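Local coordinates for Di-haem cytochrome c peroxidase family protein (Burkholderia thailandensis E264, PDB 6NX0) that carries two covalently bound c-type hemes and, as its family suggests, probably reduces peroxide with electrons passed between them, at residues D75-Q83 and A352-P360; R157-Y165 and R373-H383. One frame throughout, in Å; residues are numbered along the deposited sequence.

Two long-range meetings illustrate how chemistry follows depth in a diheme fold. Contact 1 (75-83 with 352-360) lies toward the surface, its centre about 22 Å from the centre of the chain, where the tip of a β-hairpin is held by carbonyls at a helix end and by one tryptophan; its bonds are direct. Contact 2 (157-165 with 373-383) is buried, its centre about 7 Å from that of the chain, has almost no regular secondary structure, and relies largely on waters and heme propionates. The two share no element, their centres being about 28 Å apart, yet in each a segment from the later, cytochrome c-like half meets an earlier part of the chain.

Contact 1. Residues D75-Q83 and A352-P360; sequences DTIGRGTPQ and AAKLRWPEP
R79 meets the C-terminal end of helix 348-354 with two donors. Its backbone N reaches L355 O at 2.8 Å, and its side-chain NE reaches K354 O at 3.0 Å, the oxygen lying in the guanidinium plane. An extended chain from CG to NE carries the group that far, and the carbonyl at its edge, together with R356 CD 3.7 Å over the centre of one face, limits its rotation. The two arginines thus touch through a methylene, while R79 NH1 and R356 NE stay 5.0 Å apart. G78 comes close to the turn, its CA 3.2 Å from L355 O in a CA-H...O contact, with no side chain in the way.

Nearer the strands, W357 points its indole N-H at T81 OG1, 3.0 Å from NE1 and in the ring plane, a nearly straight bond (166° at the hydrogen). With chi1 at -60°, T81 holds OG1 beside its own backbone N and anti to the carbonyl carbon, which brings the hydroxyl to the indole edge. I77 CG2 presses tightly on P358 CD, at 3.5 Å. Farther out, F174 of strand 173-175 meets the W357 ring edge-to-face and also touches I77 and T81.

Behind the acceptors, R356 is the C-prime residue of a Schellman motif, W357 N bonding A352 O and R356 N bonding A353 O. The whole is a β-hairpin tip, with R79 at the centre of an inverse gamma turn, docked on a Schellman-terminated helix.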
loop_
_atom_site.group_PDB
_atom_site.type_symbol
_atom_site.label_atom_id
_atom_site.label_comp_id
_atom_site.label_asym_id
_atom_site.label_seq_id
_atom_site.Cartn_x
_atom_site.Cartn_y
_atom_site.Cartn_z
ATOM N N ASP A 75 1.825 -18.586 -19.585
ATOM C CA ASP A 75 2.165 -19.666 -18.667
ATOM C C ASP A 75 1.372 -19.481 -17.377
ATOM O O ASP A 75 0.758 -18.436 -17.144
ATOM C CB ASP A 75 3.671 -19.693 -18.385
ATOM C CG ASP A 75 4.144 -21.029 -17.810
ATOM O OD1 ASP A 75 3.332 -21.978 -17.721
ATOM O OD2 ASP A 75 5.332 -21.125 -17.430
ATOM N N THR A 76 1.393 -20.518 -16.543
ATOM C CA THR A 76 0.800 -20.488 -15.214
ATOM C C THR A 76 1.879 -20.813 -14.191
ATOM O O THR A 76 2.627 -21.782 -14.358
ATOM C CB THR A 76 -0.356 -21.479 -15.104
ATOM O OG1 THR A 76 -1.431 -21.062 -15.957
ATOM C CG2 THR A 76 -0.853 -21.552 -13.683
ATOM N N ILE A 77 1.975 -19.994 -13.143
ATOM C CA ILE A 77 2.987 -20.160 -12.099
ATOM C C ILE A 77 2.265 -20.585 -10.827
ATOM O O ILE A 77 1.356 -19.886 -10.362
ATOM C CB ILE A 77 3.797 -18.871 -11.886
ATOM C CG1 ILE A 77 4.292 -18.324 -13.229
ATOM C CG2 ILE A 77 4.983 -19.111 -10.955
ATOM C CD1 ILE A 77 5.044 -19.330 -14.064
ATOM N N GLY A 78 2.656 -21.741 -10.274
ATOM C CA GLY A 78 2.046 -22.270 -9.065
ATOM C C GLY A 78 0.578 -22.626 -9.237
ATOM O O GLY A 78 0.142 -23.086 -10.295
ATOM N N ARG A 79 -0.198 -22.431 -8.159
ATOM C CA ARG A 79 -1.655 -22.541 -8.201
ATOM C C ARG A 79 -2.260 -21.377 -8.984
ATOM O O ARG A 79 -2.979 -20.551 -8.410
ATOM C CB ARG A 79 -2.297 -22.522 -6.803
ATOM C CG ARG A 79 -1.730 -23.427 -5.707
ATOM C CD ARG A 79 -2.548 -23.171 -4.432
ATOM N NE ARG A 79 -1.969 -23.721 -3.206
ATOM C CZ ARG A 79 -2.037 -25.003 -2.866
ATOM N NH1 ARG A 79 -2.637 -25.875 -3.672
ATOM N NH2 ARG A 79 -1.493 -25.418 -1.728
ATOM N N GLY A 80 -1.949 -21.257 -10.264
ATOM C CA GLY A 80 -2.772 -20.442 -11.131
ATOM C C GLY A 80 -2.453 -18.967 -11.192
ATOM O O GLY A 80 -3.357 -18.169 -11.460
ATOM N N THR A 81 -1.205 -18.570 -10.985
ATOM C CA THR A 81 -0.832 -17.175 -11.209
ATOM C C THR A 81 -0.429 -16.986 -12.669
ATOM O O THR A 81 0.555 -17.593 -13.111
ATOM C CB THR A 81 0.301 -16.763 -10.293
ATOM O OG1 THR A 81 -0.128 -16.922 -8.933
ATOM C CG2 THR A 81 0.707 -15.286 -10.546
ATOM N N PRO A 82 -1.130 -16.160 -13.443
ATOM C CA PRO A 82 -0.813 -16.070 -14.870
ATOM C C PRO A 82 0.458 -15.280 -15.128
ATOM O O PRO A 82 0.725 -14.250 -14.497
ATOM C CB PRO A 82 -2.043 -15.359 -15.459
ATOM C CG PRO A 82 -2.598 -14.558 -14.353
ATOM C CD PRO A 82 -2.292 -15.326 -13.080
ATOM N N GLN A 83 1.261 -15.778 -16.059
ATOM C CA GLN A 83 2.318 -14.992 -16.659
ATOM C C GLN A 83 1.768 -14.404 -17.951
ATOM O O GLN A 83 1.129 -15.114 -18.735
ATOM C CB GLN A 83 3.568 -15.824 -16.946
ATOM C CG GLN A 83 4.687 -15.002 -17.559
ATOM C CD GLN A 83 5.929 -15.807 -17.848
ATOM O OE1 GLN A 83 6.067 -16.944 -17.385
ATOM N NE2 GLN A 83 6.846 -15.224 -18.616
ATOM N N ALA A 352 4.190 -16.434 -1.743
ATOM C CA ALA A 352 4.737 -17.318 -2.768
ATOM C C ALA A 352 4.565 -18.776 -2.371
ATOM O O ALA A 352 4.206 -19.610 -3.199
ATOM C CB ALA A 352 6.206 -16.970 -3.004
ATOM N N ALA A 353 4.766 -19.092 -1.099
ATOM C CA ALA A 353 4.617 -20.475 -0.656
ATOM C C ALA A 353 3.159 -20.915 -0.723
ATOM O O ALA A 353 2.857 -22.029 -1.177
ATOM C CB ALA A 353 5.166 -20.616 0.758
ATOM N N LYS A 354 2.238 -20.052 -0.301
ATOM C CA LYS A 354 0.814 -20.371 -0.378
ATOM C C LYS A 354 0.358 -20.615 -1.809
ATOM O O LYS A 354 -0.575 -21.393 -2.034
ATOM C CB LYS A 354 -0.011 -19.249 0.249
ATOM C CG LYS A 354 0.207 -19.026 1.719
ATOM C CD LYS A 354 -0.501 -17.750 2.193
ATOM C CE LYS A 354 -0.257 -17.459 3.672
ATOM N NZ LYS A 354 -0.719 -16.077 4.029
ATOM N N LEU A 355 0.970 -19.950 -2.782
ATOM C CA LEU A 355 0.568 -20.077 -4.174
ATOM C C LEU A 355 1.416 -21.098 -4.924
ATOM O O LEU A 355 1.283 -21.234 -6.142
ATOM C CB LEU A 355 0.648 -18.706 -4.871
ATOM C CG LEU A 355 -0.198 -17.595 -4.239
ATOM C CD1 LEU A 355 0.023 -16.281 -4.969
ATOM C CD2 LEU A 355 -1.669 -17.942 -4.221
ATOM N N ARG A 356 2.301 -21.804 -4.215
ATOM C CA ARG A 356 3.206 -22.791 -4.799
ATOM C C ARG A 356 4.049 -22.221 -5.935
ATOM O O ARG A 356 4.404 -22.923 -6.878
ATOM C CB ARG A 356 2.418 -24.026 -5.254
ATOM C CG ARG A 356 1.856 -24.811 -4.083
ATOM C CD ARG A 356 1.136 -26.106 -4.493
ATOM N NE ARG A 356 1.989 -27.079 -5.185
ATOM C CZ ARG A 356 2.677 -28.060 -4.592
ATOM N NH1 ARG A 356 2.660 -28.207 -3.276
ATOM N NH2 ARG A 356 3.407 -28.898 -5.323
ATOM N N TRP A 357 4.426 -20.946 -5.841
ATOM C CA TRP A 357 5.403 -20.414 -6.765
ATOM C C TRP A 357 6.731 -21.139 -6.569
ATOM O O TRP A 357 7.092 -21.478 -5.442
ATOM C CB TRP A 357 5.627 -18.928 -6.522
ATOM C CG TRP A 357 4.478 -18.041 -6.833
ATOM C CD1 TRP A 357 3.271 -18.388 -7.359
ATOM C CD2 TRP A 357 4.452 -16.628 -6.653
ATOM N NE1 TRP A 357 2.481 -17.268 -7.518
ATOM C CE2 TRP A 357 3.195 -16.176 -7.089
ATOM C CE3 TRP A 357 5.379 -15.696 -6.167
ATOM C CZ2 TRP A 357 2.833 -14.834 -7.041
ATOM C CZ3 TRP A 357 5.011 -14.363 -6.129
ATOM C CH2 TRP A 357 3.756 -13.957 -6.566
ATOM N N PRO A 358 7.514 -21.316 -7.630
ATOM C CA PRO A 358 8.788 -22.032 -7.486
ATOM C C PRO A 358 9.782 -21.285 -6.599
ATOM O O PRO A 358 9.910 -20.064 -6.666
ATOM C CB PRO A 358 9.293 -22.148 -8.932
ATOM C CG PRO A 358 8.603 -21.076 -9.675
ATOM C CD PRO A 358 7.256 -20.911 -9.025
ATOM N N GLU A 359 10.471 -22.037 -5.751
ATOM C CA GLU A 359 11.526 -21.500 -4.899
ATOM C C GLU A 359 11.062 -20.243 -4.155
ATOM O O GLU A 359 11.653 -19.169 -4.299
ATOM C CB GLU A 359 12.772 -21.220 -5.726
ATOM C CG GLU A 359 13.408 -22.503 -6.192
ATOM C CD GLU A 359 13.795 -23.367 -5.021
ATOM O OE1 GLU A 359 14.012 -22.805 -3.927
ATOM O OE2 GLU A 359 13.855 -24.587 -5.195
ATOM N N PRO A 360 10.049 -20.370 -3.307
ATOM C CA PRO A 360 9.401 -19.171 -2.763
ATOM C C PRO A 360 10.300 -18.327 -1.885
ATOM O O PRO A 360 10.045 -17.122 -1.758
ATOM C CB PRO A 360 8.213 -19.751 -1.980
ATOM C CG PRO A 360 8.553 -21.216 -1.754
ATOM C CD PRO A 360 9.370 -21.620 -2.919
#

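Contact 2. Residues R157-Y165 and R373-H383; sequences RRNAPSLLY and RNVAIKESFMH. With HEC (heme c), chain C.
N159 and H383 make the direct join here: N159 N donates to H383 O at 2.7 Å, from above the carbonyl plane, and N159 CB packs 3.3 Å from M382 O. With CG anti to the backbone N (chi1 -165°), the N159 amide reaches over to S380, where ND2 makes a weak bond to the backbone O. Just beyond, H383 donates ND1 to heme O2D at 2.6 Å and its backbone N to O1D of the same propionate, while M382 N donates to O2A of the other propionate at 2.7 Å.

At the opposite end, Y165 lies across the extended R373 chain, with R373 CD 3.7 Å above the ring centre in a CH-pi contact. The charged end of R373 goes on to D273 in a salt bridge, and Y165 OH bonds D459.

Between these tight ends the segments stand apart and ordered water fills in. K378, bent at chi3 and chi4, brings NZ to three waters, which connect it to A160 O, to S162 N and, through the water that also donates to heme O2A, weakly to N159 ND2; its own bond to heme O1A is weak. Another water joins S162 OG, R373 O and N374 ND2.

R158, next to N159, salt-bridges D345 and D192 and bonds a propionate of the other heme. The N159 N to H383 O bond thus joins segments that bind propionates of both hemes, which may contribute to communication between them, and K378 would probably help to balance the carboxylate charge.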
loop_
_atom_site.group_PDB
_atom_site.type_symbol
_atom_site.label_atom_id
_atom_site.label_comp_id
_atom_site.label_asym_id
_atom_site.label_seq_id
_atom_site.Cartn_x
_atom_site.Cartn_y
_atom_site.Cartn_z
ATOM N N ARG A 157 -0.330 -5.816 12.150
ATOM C CA ARG A 157 1.030 -6.333 11.991
ATOM C C ARG A 157 1.872 -5.460 11.066
ATOM O O ARG A 157 3.110 -5.571 11.088
ATOM C CB ARG A 157 0.994 -7.763 11.452
ATOM C CG ARG A 157 0.433 -8.767 12.477
ATOM C CD ARG A 157 0.251 -10.186 11.907
ATOM N NE ARG A 157 -0.313 -10.225 10.554
ATOM C CZ ARG A 157 -1.609 -10.331 10.252
ATOM N NH1 ARG A 157 -1.992 -10.380 8.980
ATOM N NH2 ARG A 157 -2.524 -10.376 11.208
ATOM N N ARG A 158 1.225 -4.597 10.281
ATOM C CA ARG A 158 1.860 -3.689 9.351
ATOM C C ARG A 158 1.159 -2.344 9.433
ATOM O O ARG A 158 0.075 -2.221 9.999
ATOM C CB ARG A 158 1.801 -4.203 7.904
ATOM C CG ARG A 158 2.590 -5.481 7.667
ATOM C CD ARG A 158 2.633 -5.898 6.182
ATOM N NE ARG A 158 3.437 -7.097 5.991
ATOM C CZ ARG A 158 3.056 -8.142 5.269
ATOM N NH1 ARG A 158 1.897 -8.122 4.602
ATOM N NH2 ARG A 158 3.859 -9.203 5.198
ATOM N N ASN A 159 1.781 -1.344 8.817
ATOM C CA ASN A 159 1.143 -0.052 8.631
ATOM C C ASN A 159 0.073 -0.161 7.557
ATOM O O ASN A 159 0.140 -1.022 6.668
ATOM C CB ASN A 159 2.187 0.996 8.230
ATOM C CG ASN A 159 1.686 2.417 8.379
ATOM O OD1 ASN A 159 0.744 2.699 9.123
ATOM N ND2 ASN A 159 2.357 3.341 7.693
ATOM N N ALA A 160 -0.934 0.703 7.644
ATOM C CA ALA A 160 -1.974 0.705 6.622
ATOM C C ALA A 160 -1.719 1.791 5.591
ATOM O O ALA A 160 -1.331 2.918 5.958
ATOM C CB ALA A 160 -3.351 0.943 7.233
ATOM N N PRO A 161 -1.962 1.477 4.320
ATOM C CA PRO A 161 -1.823 2.476 3.259
ATOM C C PRO A 161 -3.090 3.294 3.057
ATOM O O PRO A 161 -4.187 2.936 3.486
ATOM C CB PRO A 161 -1.554 1.607 2.031
ATOM C CG PRO A 161 -2.447 0.428 2.271
ATOM C CD PRO A 161 -2.304 0.152 3.768
ATOM N N SER A 162 -2.907 4.403 2.351
ATOM C CA SER A 162 -4.020 5.070 1.705
ATOM C C SER A 162 -4.730 4.133 0.731
ATOM O O SER A 162 -4.099 3.384 -0.019
ATOM C CB SER A 162 -3.491 6.296 0.956
ATOM O OG SER A 162 -4.442 6.846 0.054
ATOM N N LEU A 163 -6.059 4.188 0.724
ATOM C CA LEU A 163 -6.834 3.445 -0.268
ATOM C C LEU A 163 -7.205 4.250 -1.499
ATOM O O LEU A 163 -7.767 3.677 -2.433
ATOM C CB LEU A 163 -8.110 2.880 0.354
ATOM C CG LEU A 163 -7.913 2.019 1.598
ATOM C CD1 LEU A 163 -9.246 1.421 2.065
ATOM C CD2 LEU A 163 -6.916 0.922 1.348
ATOM N N LEU A 164 -6.897 5.542 -1.564
ATOM C CA LEU A 164 -7.072 6.204 -2.848
ATOM C C LEU A 164 -6.153 5.539 -3.862
ATOM O O LEU A 164 -5.035 5.116 -3.535
ATOM C CB LEU A 164 -6.789 7.704 -2.745
ATOM C CG LEU A 164 -7.755 8.509 -1.861
ATOM C CD1 LEU A 164 -7.328 9.956 -1.893
ATOM C CD2 LEU A 164 -9.207 8.368 -2.283
ATOM N N TYR A 165 -6.640 5.422 -5.101
ATOM C CA TYR A 165 -5.921 4.832 -6.239
ATOM C C TYR A 165 -5.774 3.308 -6.120
ATOM O O TYR A 165 -5.103 2.685 -6.959
ATOM C CB TYR A 165 -4.553 5.506 -6.463
ATOM C CG TYR A 165 -4.722 6.997 -6.513
ATOM C CD1 TYR A 165 -5.264 7.620 -7.627
ATOM C CD2 TYR A 165 -4.425 7.773 -5.412
ATOM C CE1 TYR A 165 -5.477 8.990 -7.649
ATOM C CE2 TYR A 165 -4.631 9.154 -5.425
ATOM C CZ TYR A 165 -5.167 9.743 -6.546
ATOM O OH TYR A 165 -5.404 11.108 -6.607
ATOM N N ARG A 373 1.340 8.787 -3.927
ATOM C CA ARG A 373 0.352 9.855 -3.824
ATOM C C ARG A 373 -0.129 9.958 -2.384
ATOM O O ARG A 373 -0.389 8.952 -1.724
ATOM C CB ARG A 373 -0.817 9.617 -4.772
ATOM C CG ARG A 373 -0.383 9.801 -6.235
ATOM C CD ARG A 373 -1.405 9.348 -7.224
ATOM N NE ARG A 373 -1.107 9.799 -8.593
ATOM C CZ ARG A 373 -1.435 10.989 -9.074
ATOM N NH1 ARG A 373 -2.027 11.886 -8.290
ATOM N NH2 ARG A 373 -1.133 11.305 -10.325
ATOM N N ASN A 374 -0.225 11.197 -1.905
ATOM C CA ASN A 374 -0.607 11.558 -0.538
ATOM C C ASN A 374 0.365 11.061 0.516
ATOM O O ASN A 374 0.032 11.065 1.709
ATOM C CB ASN A 374 -2.030 11.113 -0.227
ATOM C CG ASN A 374 -3.008 11.813 -1.110
ATOM O OD1 ASN A 374 -3.181 13.041 -0.984
ATOM N ND2 ASN A 374 -3.630 11.081 -2.020
ATOM N N VAL A 375 1.595 10.715 0.126
ATOM C CA VAL A 375 2.560 10.213 1.113
ATOM C C VAL A 375 2.839 11.245 2.194
ATOM O O VAL A 375 3.056 10.893 3.359
ATOM C CB VAL A 375 3.850 9.742 0.401
ATOM C CG1 VAL A 375 4.613 10.907 -0.209
ATOM C CG2 VAL A 375 4.730 8.904 1.361
ATOM N N ALA A 376 2.791 12.540 1.851
ATOM C CA ALA A 376 3.250 13.560 2.787
ATOM C C ALA A 376 2.276 13.840 3.933
ATOM O O ALA A 376 2.611 14.636 4.818
ATOM C CB ALA A 376 3.528 14.853 2.019
ATOM N N ILE A 377 1.096 13.210 3.963
ATOM C CA ILE A 377 0.142 13.377 5.060
ATOM C C ILE A 377 0.115 12.174 5.982
ATOM O O ILE A 377 -0.647 12.176 6.966
ATOM C CB ILE A 377 -1.283 13.688 4.551
ATOM C CG1 ILE A 377 -1.932 12.482 3.856
ATOM C CG2 ILE A 377 -1.282 14.904 3.637
ATOM C CD1 ILE A 377 -3.348 12.716 3.406
ATOM N N LYS A 378 0.931 11.156 5.718
ATOM C CA LYS A 378 0.940 9.978 6.573
ATOM C C LYS A 378 1.658 10.269 7.885
ATOM O O LYS A 378 2.592 11.068 7.950
ATOM C CB LYS A 378 1.621 8.803 5.868
ATOM C CG LYS A 378 0.892 8.316 4.638
ATOM C CD LYS A 378 1.774 7.476 3.753
ATOM C CE LYS A 378 2.213 6.171 4.401
ATOM N NZ LYS A 378 1.266 5.066 4.109
ATOM N N GLU A 379 1.215 9.592 8.941
ATOM C CA GLU A 379 1.827 9.731 10.257
ATOM C C GLU A 379 3.021 8.809 10.475
ATOM O O GLU A 379 3.842 9.078 11.363
ATOM C CB GLU A 379 0.774 9.495 11.347
ATOM C CG GLU A 379 -0.299 10.578 11.359
ATOM C CD GLU A 379 -1.362 10.357 12.404
ATOM O OE1 GLU A 379 -1.613 9.200 12.781
ATOM O OE2 GLU A 379 -1.952 11.351 12.867
ATOM N N SER A 380 3.142 7.740 9.686
ATOM C CA SER A 380 4.298 6.858 9.726
ATOM C C SER A 380 4.430 6.219 8.360
ATOM O O SER A 380 3.481 6.197 7.567
ATOM C CB SER A 380 4.195 5.809 10.843
ATOM O OG SER A 380 3.111 4.940 10.598
ATOM N N PHE A 381 5.630 5.692 8.100
ATOM C CA PHE A 381 6.047 5.315 6.758
ATOM C C PHE A 381 6.662 3.926 6.743
ATOM O O PHE A 381 7.260 3.473 7.723
ATOM C CB PHE A 381 7.062 6.336 6.172
ATOM C CG PHE A 381 6.522 7.730 6.152
ATOM C CD1 PHE A 381 5.802 8.205 5.064
ATOM C CD2 PHE A 381 6.669 8.535 7.253
ATOM C CE1 PHE A 381 5.257 9.485 5.084
ATOM C CE2 PHE A 381 6.127 9.795 7.279
ATOM C CZ PHE A 381 5.415 10.266 6.204
ATOM N N MET A 382 6.549 3.300 5.571
ATOM C CA MET A 382 6.973 1.926 5.289
ATOM C C MET A 382 6.029 0.903 5.923
ATOM O O MET A 382 5.182 1.229 6.772
ATOM C CB MET A 382 8.419 1.686 5.744
ATOM C CG MET A 382 9.435 2.642 5.166
ATOM S SD MET A 382 9.548 2.504 3.376
ATOM C CE MET A 382 10.831 3.705 2.978
ATOM N N HIS A 383 6.180 -0.352 5.494
ATOM C CA HIS A 383 5.258 -1.433 5.862
ATOM C C HIS A 383 5.181 -1.651 7.359
ATOM O O HIS A 383 4.184 -2.199 7.839
ATOM C CB HIS A 383 5.679 -2.754 5.178
ATOM C CG HIS A 383 6.848 -3.433 5.813
ATOM N ND1 HIS A 383 8.142 -2.987 5.653
ATOM C CD2 HIS A 383 6.926 -4.531 6.606
ATOM C CE1 HIS A 383 8.961 -3.761 6.337
ATOM N NE2 HIS A 383 8.248 -4.705 6.930
HETATM FE FE HEC C . 10.721 3.712 -2.465
HETATM C CHA HEC C . 8.597 2.733 0.041
HETATM C CHB HEC C . 10.283 6.997 -1.568
HETATM C CHC HEC C . 13.318 4.646 -4.502
HETATM C CHD HEC C . 10.920 0.517 -3.649
HETATM N NA HEC C . 9.603 4.679 -1.075
HETATM C C1A HEC C . 8.756 4.070 -0.168
HETATM C C2A HEC C . 8.249 5.104 0.696
HETATM C C3A HEC C . 8.632 6.282 0.188
HETATM C C4A HEC C . 9.501 6.041 -0.937
HETATM C CMA HEC C . 8.417 7.666 0.795
HETATM C CAA HEC C . 7.227 4.885 1.834
HETATM C CBA HEC C . 5.801 4.982 1.320
HETATM C CGA HEC C . 4.726 4.660 2.330
HETATM O O1A HEC C . 3.549 4.572 1.865
HETATM O O2A HEC C . 5.027 4.218 3.474
HETATM N NB HEC C . 11.608 5.453 -2.969
HETATM C C1B HEC C . 11.227 6.719 -2.517
HETATM C C2B HEC C . 12.102 7.701 -3.129
HETATM C C3B HEC C . 12.993 7.067 -3.889
HETATM C C4B HEC C . 12.663 5.649 -3.837
HETATM C CMB HEC C . 11.944 9.232 -2.939
HETATM C CAB HEC C . 14.213 7.644 -4.652
HETATM C CBB HEC C . 15.185 8.338 -3.670
HETATM N NC HEC C . 11.841 2.787 -3.867
HETATM C C1C HEC C . 12.911 3.341 -4.544
HETATM C C2C HEC C . 13.486 2.310 -5.362
HETATM C C3C HEC C . 12.765 1.191 -5.205
HETATM C C4C HEC C . 11.734 1.456 -4.229
HETATM C CMC HEC C . 14.670 2.596 -6.312
HETATM C CAC HEC C . 12.842 -0.089 -6.052
HETATM C CBC HEC C . 14.237 -0.717 -5.854
HETATM N ND HEC C . 9.860 1.970 -1.930
HETATM C C1D HEC C . 10.110 0.749 -2.565
HETATM C C2D HEC C . 9.524 -0.291 -1.772
HETATM C C3D HEC C . 8.896 0.358 -0.601
HETATM C C4D HEC C . 9.094 1.771 -0.786
HETATM C CMD HEC C . 9.536 -1.792 -2.045
HETATM C CAD HEC C . 8.174 -0.338 0.561
HETATM C CBD HEC C . 9.220 -0.757 1.575
HETATM C CGD HEC C . 8.587 -1.101 2.900
HETATM O O1D HEC C . 7.379 -0.813 3.086
HETATM O O2D HEC C . 9.352 -1.502 3.825
HETATM O O HOH W 1 0.558 5.399 9.780
HETATM O O HOH W 2 3.023 3.015 4.823
HETATM O O HOH W 3 -0.273 5.409 6.566
HETATM O O HOH W 4 -3.269 8.165 -2.105
HETATM O O HOH W 5 -0.148 4.997 1.486
#